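Local coordinates for protein endoglucanase (Cryptopygus antarcticus, PDB 5H4U) that hydrolyses internal beta-1,4-glucosidic linkages in carboxymethylcellulose, lichenan and barley beta-glucan, yielding mainly short cello-oligosaccharides from carboxymethylcellulose, at residues W28-K32 against S71-N75; G86-A92 against M121-N127; G143-F149 against Q165-I170. All blocks are in the same frame, centred on the assembly; numbering follows the deposited sequence.

Contact 1. Residues W28-K32 against S71-N75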
loop_
_atom_site.group_PDB
_atom_site.type_symbol
_atom_site.label_atom_id
_atom_site.label_comp_id
_atom_site.label_asym_id
_atom_site.label_seq_id
_atom_site.Cartn_x
_atom_site.Cartn_y
_atom_site.Cartn_z
ATOM N N TRP A 28 4.844 -0.637 -5.568
ATOM C CA TRP A 28 4.932 -1.929 -4.902
ATOM C C TRP A 28 6.408 -2.329 -4.931
ATOM O O TRP A 28 6.882 -2.930 -5.895
ATOM C CB TRP A 28 4.071 -2.986 -5.549
ATOM C CG TRP A 28 3.976 -4.221 -4.741
ATOM C CD1 TRP A 28 4.894 -5.234 -4.661
ATOM C CD2 TRP A 28 2.889 -4.593 -3.902
ATOM N NE1 TRP A 28 4.442 -6.219 -3.812
ATOM C CE2 TRP A 28 3.211 -5.850 -3.332
ATOM C CE3 TRP A 28 1.674 -3.989 -3.572
ATOM C CZ2 TRP A 28 2.362 -6.504 -2.448
ATOM C CZ3 TRP A 28 0.832 -4.638 -2.693
ATOM C CH2 TRP A 28 1.177 -5.888 -2.145
ATOM N N ASP A 29 7.111 -1.977 -3.873
ATOM C CA ASP A 29 8.516 -2.288 -3.747
ATOM C C ASP A 29 8.754 -3.533 -2.907
ATOM O O ASP A 29 9.906 -3.891 -2.679
ATOM C CB ASP A 29 9.267 -1.083 -3.164
ATOM C CG ASP A 29 8.826 -0.732 -1.757
ATOM O OD1 ASP A 29 7.988 -1.463 -1.171
ATOM O OD2 ASP A 29 9.296 0.316 -1.249
ATOM N N CYS A 30 7.697 -4.183 -2.422
ATOM C CA CYS A 30 7.787 -5.423 -1.671
ATOM C C CYS A 30 8.384 -5.262 -0.277
ATOM O O CYS A 30 8.550 -6.272 0.422
ATOM C CB CYS A 30 8.616 -6.481 -2.418
ATOM S SG CYS A 30 7.954 -7.052 -3.997
ATOM N N CYS A 31 8.732 -4.048 0.156
ATOM C CA CYS A 31 9.515 -3.912 1.377
ATOM C C CYS A 31 8.638 -4.039 2.618
ATOM O O CYS A 31 7.432 -3.780 2.587
ATOM C CB CYS A 31 10.195 -2.563 1.440
ATOM S SG CYS A 31 11.223 -2.212 0.062
ATOM N N LYS A 32 9.272 -4.363 3.734
ATOM C CA LYS A 32 8.530 -4.379 4.981
ATOM C C LYS A 32 8.101 -2.953 5.303
ATOM O O LYS A 32 8.948 -2.056 5.363
ATOM C CB LYS A 32 9.386 -4.963 6.103
ATOM C CG LYS A 32 8.830 -4.748 7.488
ATOM C CD LYS A 32 9.829 -5.107 8.586
ATOM C CE LYS A 32 9.373 -4.566 9.952
ATOM N NZ LYS A 32 8.863 -5.564 10.935
ATOM N N SER A 71 12.140 -10.197 5.787
ATOM C CA SER A 71 10.729 -9.890 5.986
ATOM C C SER A 71 10.175 -9.048 4.839
ATOM O O SER A 71 10.800 -8.073 4.418
ATOM C CB SER A 71 10.552 -9.152 7.306
ATOM O OG SER A 71 9.288 -8.557 7.381
ATOM N N TYR A 72 8.980 -9.393 4.357
ATOM C CA TYR A 72 8.386 -8.733 3.189
ATOM C C TYR A 72 6.941 -8.339 3.463
ATOM O O TYR A 72 6.364 -8.692 4.498
ATOM C CB TYR A 72 8.462 -9.631 1.947
ATOM C CG TYR A 72 9.887 -9.935 1.558
ATOM C CD1 TYR A 72 10.568 -9.108 0.675
ATOM C CD2 TYR A 72 10.566 -10.994 2.108
ATOM C CE1 TYR A 72 11.863 -9.351 0.332
ATOM C CE2 TYR A 72 11.860 -11.245 1.777
ATOM C CZ TYR A 72 12.507 -10.426 0.880
ATOM O OH TYR A 72 13.813 -10.672 0.542
ATOM N N VAL A 73 6.361 -7.572 2.534
ATOM C CA VAL A 73 4.930 -7.277 2.605
ATOM C C VAL A 73 4.131 -8.524 2.236
ATOM O O VAL A 73 4.537 -9.324 1.383
ATOM C CB VAL A 73 4.557 -6.081 1.706
ATOM C CG1 VAL A 73 4.944 -6.338 0.281
ATOM C CG2 VAL A 73 3.045 -5.781 1.811
ATOM N N CYS A 74 2.967 -8.679 2.864
ATOM C CA CYS A 74 2.176 -9.894 2.705
ATOM C C CYS A 74 1.306 -9.834 1.449
ATOM O O CYS A 74 0.785 -8.773 1.081
ATOM C CB CYS A 74 1.305 -10.108 3.943
ATOM S SG CYS A 74 2.203 -10.423 5.538
ATOM N N ASN A 75 1.137 -10.997 0.799
ATOM C CA ASN A 75 0.280 -11.091 -0.381
ATOM C C ASN A 75 -1.096 -10.552 -0.038
ATOM O O ASN A 75 -1.790 -9.976 -0.885
ATOM C CB ASN A 75 0.178 -12.544 -0.844
ATOM C CG ASN A 75 1.484 -13.085 -1.409
ATOM O OD1 ASN A 75 2.233 -12.363 -2.041
ATOM N ND2 ASN A 75 1.753 -14.371 -1.181
HETATM O O HOH W 1 9.307 -8.067 10.098
#
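Trp28 opens the long connection that follows strand 19-27 of the double-psi beta-barrel and folds back so that its later part, 71-75, crosses 28-32, where Val73 meets the indole. With CG anti to the backbone N (chi1 -170°), the six-membered part of the ring swings toward Val73, and CZ2 lies 3.8 Å from Val73 CG1; Met140 of strand 135-140 touches both side chains. Asp29, the inferred nucleophile, accepts the backbone N-H of Cys31 at OD1 in an Asx turn, the donor standing well above the carboxylate plane. Cys30 supplies the one direct hydrogen bond between the segments: Val73 N reaches Cys30 O at 3.3 Å, nearly straight at 167° but weak. Cys30 O also sits at the edge of the Tyr72 ring, 3.5 Å from Tyr72 CD1, while Tyr72 OH is bonded to Ser154. Disulfides Cys31-Cys66 and Cys74-Cys50 brace the connection internally, and Cys30-Cys152 ties it to helix 152-156. Lys32 then runs alongside Ser71, its NZ bonding to Ser60 O and Ser36 O. A water closes the far end, accepting from Lys32 NZ at 2.7 Å and from Ser71 OG at 2.8 Å.

Contact 2. Residues G86-A92 against M121-N127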
loop_
_atom_site.group_PDB
_atom_site.type_symbol
_atom_site.label_atom_id
_atom_site.label_comp_id
_atom_site.label_asym_id
_atom_site.label_seq_id
_atom_site.Cartn_x
_atom_site.Cartn_y
_atom_site.Cartn_z
ATOM N N GLY A 86 -13.428 0.382 -3.444
ATOM C CA GLY A 86 -12.067 -0.083 -3.397
ATOM C C GLY A 86 -11.546 -0.169 -1.975
ATOM O O GLY A 86 -12.004 0.532 -1.067
ATOM N N TYR A 87 -10.583 -1.070 -1.786
ATOM C CA TYR A 87 -9.946 -1.286 -0.497
ATOM C C TYR A 87 -8.474 -1.564 -0.726
ATOM O O TYR A 87 -8.099 -2.165 -1.729
ATOM C CB TYR A 87 -10.595 -2.432 0.286
ATOM C CG TYR A 87 -11.917 -2.026 0.854
ATOM C CD1 TYR A 87 -11.999 -1.418 2.088
ATOM C CD2 TYR A 87 -13.096 -2.220 0.135
ATOM C CE1 TYR A 87 -13.210 -1.025 2.602
ATOM C CE2 TYR A 87 -14.320 -1.824 0.641
ATOM C CZ TYR A 87 -14.366 -1.229 1.877
ATOM O OH TYR A 87 -15.576 -0.825 2.393
ATOM N N GLY A 88 -7.633 -1.091 0.178
ATOM C CA GLY A 88 -6.229 -1.387 0.016
ATOM C C GLY A 88 -5.399 -0.811 1.133
ATOM O O GLY A 88 -5.905 -0.389 2.176
ATOM N N PHE A 89 -4.105 -0.817 0.888
ATOM C CA PHE A 89 -3.128 -0.304 1.820
ATOM C C PHE A 89 -2.286 0.746 1.105
ATOM O O PHE A 89 -2.193 0.767 -0.126
ATOM C CB PHE A 89 -2.320 -1.478 2.394
ATOM C CG PHE A 89 -3.198 -2.527 3.032
ATOM C CD1 PHE A 89 -3.486 -2.479 4.389
ATOM C CD2 PHE A 89 -3.799 -3.517 2.264
ATOM C CE1 PHE A 89 -4.323 -3.412 4.974
ATOM C CE2 PHE A 89 -4.642 -4.456 2.843
ATOM C CZ PHE A 89 -4.903 -4.409 4.195
ATOM N N ALA A 90 -1.713 1.655 1.881
ATOM C CA ALA A 90 -1.023 2.772 1.264
ATOM C C ALA A 90 0.072 3.303 2.176
ATOM O O ALA A 90 0.068 3.103 3.395
ATOM C CB ALA A 90 -1.993 3.895 0.911
ATOM N N ALA A 91 1.028 3.962 1.545
ATOM C CA ALA A 91 1.930 4.866 2.221
ATOM C C ALA A 91 1.300 6.248 2.231
ATOM O O ALA A 91 0.525 6.602 1.343
ATOM C CB ALA A 91 3.284 4.915 1.527
ATOM N N ALA A 92 1.569 7.008 3.275
ATOM C CA ALA A 92 1.009 8.344 3.313
ATOM C C ALA A 92 2.018 9.305 3.902
ATOM O O ALA A 92 2.909 8.934 4.669
ATOM C CB ALA A 92 -0.306 8.409 4.093
ATOM N N MET A 121 -12.318 4.795 -2.563
ATOM C CA MET A 121 -11.409 3.763 -2.103
ATOM C C MET A 121 -11.059 4.006 -0.646
ATOM O O MET A 121 -10.800 5.142 -0.235
ATOM C CB MET A 121 -10.142 3.720 -2.931
ATOM C CG MET A 121 -9.236 2.594 -2.527
ATOM S SD MET A 121 -7.664 2.636 -3.396
ATOM C CE MET A 121 -6.994 1.036 -2.909
ATOM N N ILE A 122 -11.002 2.931 0.125
ATOM C CA ILE A 122 -10.675 2.999 1.538
ATOM C C ILE A 122 -9.351 2.278 1.723
ATOM O O ILE A 122 -9.202 1.109 1.324
ATOM C CB ILE A 122 -11.786 2.386 2.397
ATOM C CG1 ILE A 122 -13.119 3.033 2.031
ATOM C CG2 ILE A 122 -11.507 2.603 3.859
ATOM C CD1 ILE A 122 -14.291 2.486 2.778
ATOM N N VAL A 123 -8.367 2.994 2.261
ATOM C CA VAL A 123 -7.038 2.430 2.454
ATOM C C VAL A 123 -6.694 2.478 3.931
ATOM O O VAL A 123 -7.142 3.358 4.678
ATOM C CB VAL A 123 -5.953 3.144 1.604
ATOM C CG1 VAL A 123 -6.277 3.010 0.136
ATOM C CG2 VAL A 123 -5.839 4.597 1.981
ATOM N N GLN A 124 -5.900 1.502 4.352
ATOM C CA GLN A 124 -5.192 1.570 5.612
ATOM C C GLN A 124 -3.737 1.927 5.343
ATOM O O GLN A 124 -3.090 1.336 4.467
ATOM C CB GLN A 124 -5.272 0.263 6.385
ATOM C CG GLN A 124 -4.670 0.420 7.782
ATOM C CD GLN A 124 -4.648 -0.858 8.565
ATOM O OE1 GLN A 124 -4.700 -1.943 7.999
ATOM N NE2 GLN A 124 -4.541 -0.740 9.884
ATOM N N VAL A 125 -3.238 2.899 6.099
ATOM C CA VAL A 125 -1.875 3.370 5.944
ATOM C C VAL A 125 -0.967 2.405 6.700
ATOM O O VAL A 125 -1.172 2.142 7.893
ATOM C CB VAL A 125 -1.742 4.805 6.466
ATOM C CG1 VAL A 125 -0.281 5.251 6.497
ATOM C CG2 VAL A 125 -2.618 5.747 5.658
ATOM N N THR A 126 0.006 1.824 5.992
ATOM C CA THR A 126 0.971 0.928 6.613
ATOM C C THR A 126 2.413 1.427 6.487
ATOM O O THR A 126 3.337 0.780 7.005
ATOM C CB THR A 126 0.843 -0.483 6.025
ATOM O OG1 THR A 126 1.234 -0.482 4.649
ATOM C CG2 THR A 126 -0.602 -0.912 6.112
ATOM N N ASN A 127 2.632 2.567 5.837
ATOM C CA ASN A 127 3.989 2.986 5.540
ATOM C C ASN A 127 4.024 4.491 5.407
ATOM O O ASN A 127 3.027 5.123 5.059
ATOM C CB ASN A 127 4.495 2.352 4.239
ATOM C CG ASN A 127 5.951 2.607 4.017
ATOM O OD1 ASN A 127 6.793 2.196 4.819
ATOM N ND2 ASN A 127 6.266 3.335 2.961
#
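Gln124 O is gripped twice by strand 86-92: Ala90 N donates to it over 2.9 Å, and Phe89 CA adds a CA-H...O contact at 3.1 Å. Ala90 O repeats the pattern in the reverse sense, taking Thr126 N and the CA-H of Val125. The strands are parallel: their N-to-C directions differ by 38°, and single residues bond to partners two apart, Gly88 through N to Ile122 and through O to Gln124, Ala90 through N to Gln124 and through O to Thr126. Between Ala90 and Ala91 the register slips by one residue, a beta bulge that brings Ala91 opposite Asn127; Ala92 N then bonds to Asn127 O at 3.0 Å. These strands belong to the double-psi beta-barrel of family 45 glycosidases, and Ala91 also bonds through its backbone to Asp138, the inferred proton donor. On the face bearing Tyr87, Phe89 and Gln124, Ile122 CD1 lies 3.6 Å from Tyr87 OH, the two side chains running side by side. The Gln124 chain is fully extended, its CG opposite the backbone N (chi1 -173°), which carries OE1 to the edge of the Phe89 ring, 3.4 Å from CE1; ring and amide planes are 39° apart. Ser217 and Cys219 O bind that amide. On the other face the extended Met121 chain passes across side-chain-less Gly86 and Gly88, its CE 3.6 Å from Tyr87 O, while Ala92 CB meets Val125 CG2 at 3.9 Å.

Contact 3. Residues G143-F149 against Q165-I170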
loop_
_atom_site.group_PDB
_atom_site.type_symbol
_atom_site.label_atom_id
_atom_site.label_comp_id
_atom_site.label_asym_id
_atom_site.label_seq_id
_atom_site.Cartn_x
_atom_site.Cartn_y
_atom_site.Cartn_z
ATOM N N GLY A 143 2.901 -4.217 -9.342
ATOM C CA GLY A 143 3.162 -3.872 -10.710
ATOM C C GLY A 143 3.168 -2.391 -10.988
ATOM O O GLY A 143 3.436 -2.003 -12.128
ATOM N N GLY A 144 2.809 -1.555 -10.004
ATOM C CA GLY A 144 2.813 -0.123 -10.204
ATOM C C GLY A 144 4.148 0.575 -10.076
ATOM O O GLY A 144 4.173 1.808 -10.123
ATOM N N GLY A 145 5.254 -0.147 -9.971
ATOM C CA GLY A 145 6.570 0.466 -9.821
ATOM C C GLY A 145 7.144 0.338 -8.417
ATOM O O GLY A 145 6.423 0.426 -7.416
ATOM N N VAL A 146 8.459 0.140 -8.337
ATOM C CA VAL A 146 9.109 -0.002 -7.030
ATOM C C VAL A 146 9.463 1.345 -6.427
ATOM O O VAL A 146 9.424 1.522 -5.209
ATOM C CB VAL A 146 10.353 -0.898 -7.153
ATOM C CG1 VAL A 146 9.949 -2.334 -7.363
ATOM C CG2 VAL A 146 11.219 -0.423 -8.295
ATOM N N GLY A 147 9.852 2.315 -7.226
ATOM C CA GLY A 147 10.153 3.596 -6.638
ATOM C C GLY A 147 11.571 3.641 -6.096
ATOM O O GLY A 147 12.466 2.935 -6.557
ATOM N N ILE A 148 11.752 4.454 -5.056
ATOM C CA ILE A 148 13.065 4.628 -4.437
ATOM C C ILE A 148 13.657 3.284 -4.018
ATOM O O ILE A 148 14.835 3.007 -4.270
ATOM C CB ILE A 148 12.955 5.618 -3.258
ATOM C CG1 ILE A 148 12.810 7.042 -3.792
ATOM C CG2 ILE A 148 14.153 5.526 -2.319
ATOM C CD1 ILE A 148 12.383 8.028 -2.747
ATOM N N PHE A 149 12.852 2.420 -3.409
ATOM C CA PHE A 149 13.310 1.131 -2.910
ATOM C C PHE A 149 12.823 -0.007 -3.807
ATOM O O PHE A 149 11.971 0.173 -4.671
ATOM C CB PHE A 149 12.838 0.902 -1.465
ATOM C CG PHE A 149 13.170 2.033 -0.518
ATOM C CD1 PHE A 149 14.390 2.075 0.137
ATOM C CD2 PHE A 149 12.253 3.036 -0.272
ATOM C CE1 PHE A 149 14.683 3.113 1.020
ATOM C CE2 PHE A 149 12.548 4.068 0.592
ATOM C CZ PHE A 149 13.759 4.115 1.235
ATOM N N GLN A 165 8.642 -0.072 -15.481
ATOM C CA GLN A 165 9.395 1.115 -15.106
ATOM C C GLN A 165 9.609 1.164 -13.608
ATOM O O GLN A 165 8.707 0.843 -12.828
ATOM C CB GLN A 165 8.629 2.365 -15.515
ATOM C CG GLN A 165 8.214 2.384 -16.952
ATOM C CD GLN A 165 9.305 2.831 -17.888
ATOM O OE1 GLN A 165 10.502 2.691 -17.595
ATOM N NE2 GLN A 165 8.894 3.397 -19.032
ATOM N N ARG A 166 10.768 1.670 -13.200
ATOM C CA ARG A 166 10.971 1.848 -11.774
ATOM C C ARG A 166 9.895 2.744 -11.192
ATOM O O ARG A 166 9.505 2.571 -10.036
ATOM C CB ARG A 166 12.353 2.427 -11.534
ATOM C CG ARG A 166 12.620 2.769 -10.123
ATOM C CD ARG A 166 13.997 2.354 -9.822
ATOM N NE ARG A 166 14.190 2.178 -8.393
ATOM C CZ ARG A 166 14.905 1.199 -7.859
ATOM N NH1 ARG A 166 15.026 1.135 -6.543
ATOM N NH2 ARG A 166 15.465 0.270 -8.634
ATOM N N TYR A 167 9.355 3.655 -11.999
ATOM C CA TYR A 167 8.295 4.569 -11.584
ATOM C C TYR A 167 7.075 4.429 -12.484
ATOM O O TYR A 167 7.077 4.912 -13.617
ATOM C CB TYR A 167 8.807 5.997 -11.609
ATOM C CG TYR A 167 9.797 6.266 -10.519
ATOM C CD1 TYR A 167 9.370 6.633 -9.261
ATOM C CD2 TYR A 167 11.156 6.148 -10.751
ATOM C CE1 TYR A 167 10.265 6.886 -8.258
ATOM C CE2 TYR A 167 12.066 6.398 -9.759
ATOM C CZ TYR A 167 11.618 6.769 -8.507
ATOM O OH TYR A 167 12.530 7.027 -7.514
ATOM N N GLY A 168 5.996 3.853 -11.953
ATOM C CA GLY A 168 4.794 3.597 -12.711
ATOM C C GLY A 168 4.608 2.137 -13.065
ATOM O O GLY A 168 3.479 1.710 -13.337
ATOM N N GLY A 169 5.702 1.380 -13.125
ATOM C CA GLY A 169 5.608 -0.058 -13.312
ATOM C C GLY A 169 5.214 -0.413 -14.730
ATOM O O GLY A 169 5.635 0.234 -15.700
ATOM N N ILE A 170 4.322 -1.406 -14.846
ATOM C CA ILE A 170 4.001 -1.976 -16.139
ATOM C C ILE A 170 2.967 -1.097 -16.828
ATOM O O ILE A 170 2.295 -0.286 -16.202
ATOM C CB ILE A 170 3.486 -3.419 -15.976
ATOM C CG1 ILE A 170 2.129 -3.414 -15.288
ATOM C CG2 ILE A 170 4.429 -4.232 -15.123
ATOM C CD1 ILE A 170 1.521 -4.771 -15.132
HETATM O O HOH W 2 9.533 -1.168 -10.973
#
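Gly143-Phe149 and Gln165-Ile170 form a glycine-rich loop-to-loop contact joined mainly through backbone polar groups, partly buried, on the side of the barrel where strand 135-140 gives way to helix 152-156; 165-170 lies beyond that helix, before helix 184-191. The chains come nearest at Gly145 and Gly169, with CA atoms 3.7 Å apart, a spacing that side chains pointing between them would not allow; Gly143, Gly145, Gly147 and Gly168 also adopt backbone angles suited to glycine. At one end Ile170 N donates to Gly143 O at 2.9 Å. At the other, Gly147 N donates to Arg166 O at 2.8 Å, and the Arg166 side chain returns to the same residue. Its chain bends at chi2 (139°), bringing the edge of the guanidinium to the carbonyls of Gly147 and Ile148: NE binds Gly147 O, NH1 bonds to Ile148 O at 3.0 Å, meeting it from above the carbonyl plane, and NH1 makes a further weak bond to Gly147 O. Val146 CG2 rests over one face of the guanidinium, 3.9 Å above the plane and offset toward the rim. Were Arg166 replaced by an alanine, Gly147 O and Ile148 O would probably lose these donors, leaving the backbone at 147-148 less firmly held. The Tyr167 ring adds an off-centre CH-pi contact with Gly147 CA. Because Phe149 touches Asp29, the inferred nucleophile, this clamp of arginine on carbonyls probably helps to set the shape of the loop beside the active site.

Contact 2 lies in the core of the barrel, whereas contact 1 is a buried crossing within one long connection and contact 3 is only partly buried, with several exposed residues. Their chemistry follows their place: regular parallel-strand bonding in contact 2, disulfide bracing with one weak direct bond in contact 1, and glycine-rich backbone gripped by an arginine in contact 3. Contacts 1 and 3 touch, Trp28 N lying 2.7 Å from Gly145 O in a probable hydrogen bond, and Asp29 packs against Val146 and Phe149. Contact 2 touches neither. Contact 1 holds Asp29; between side chains, Ala91 of contact 2 is about 4 Å from Asp138 and Phe149 of contact 3 about 4 Å from Asp29.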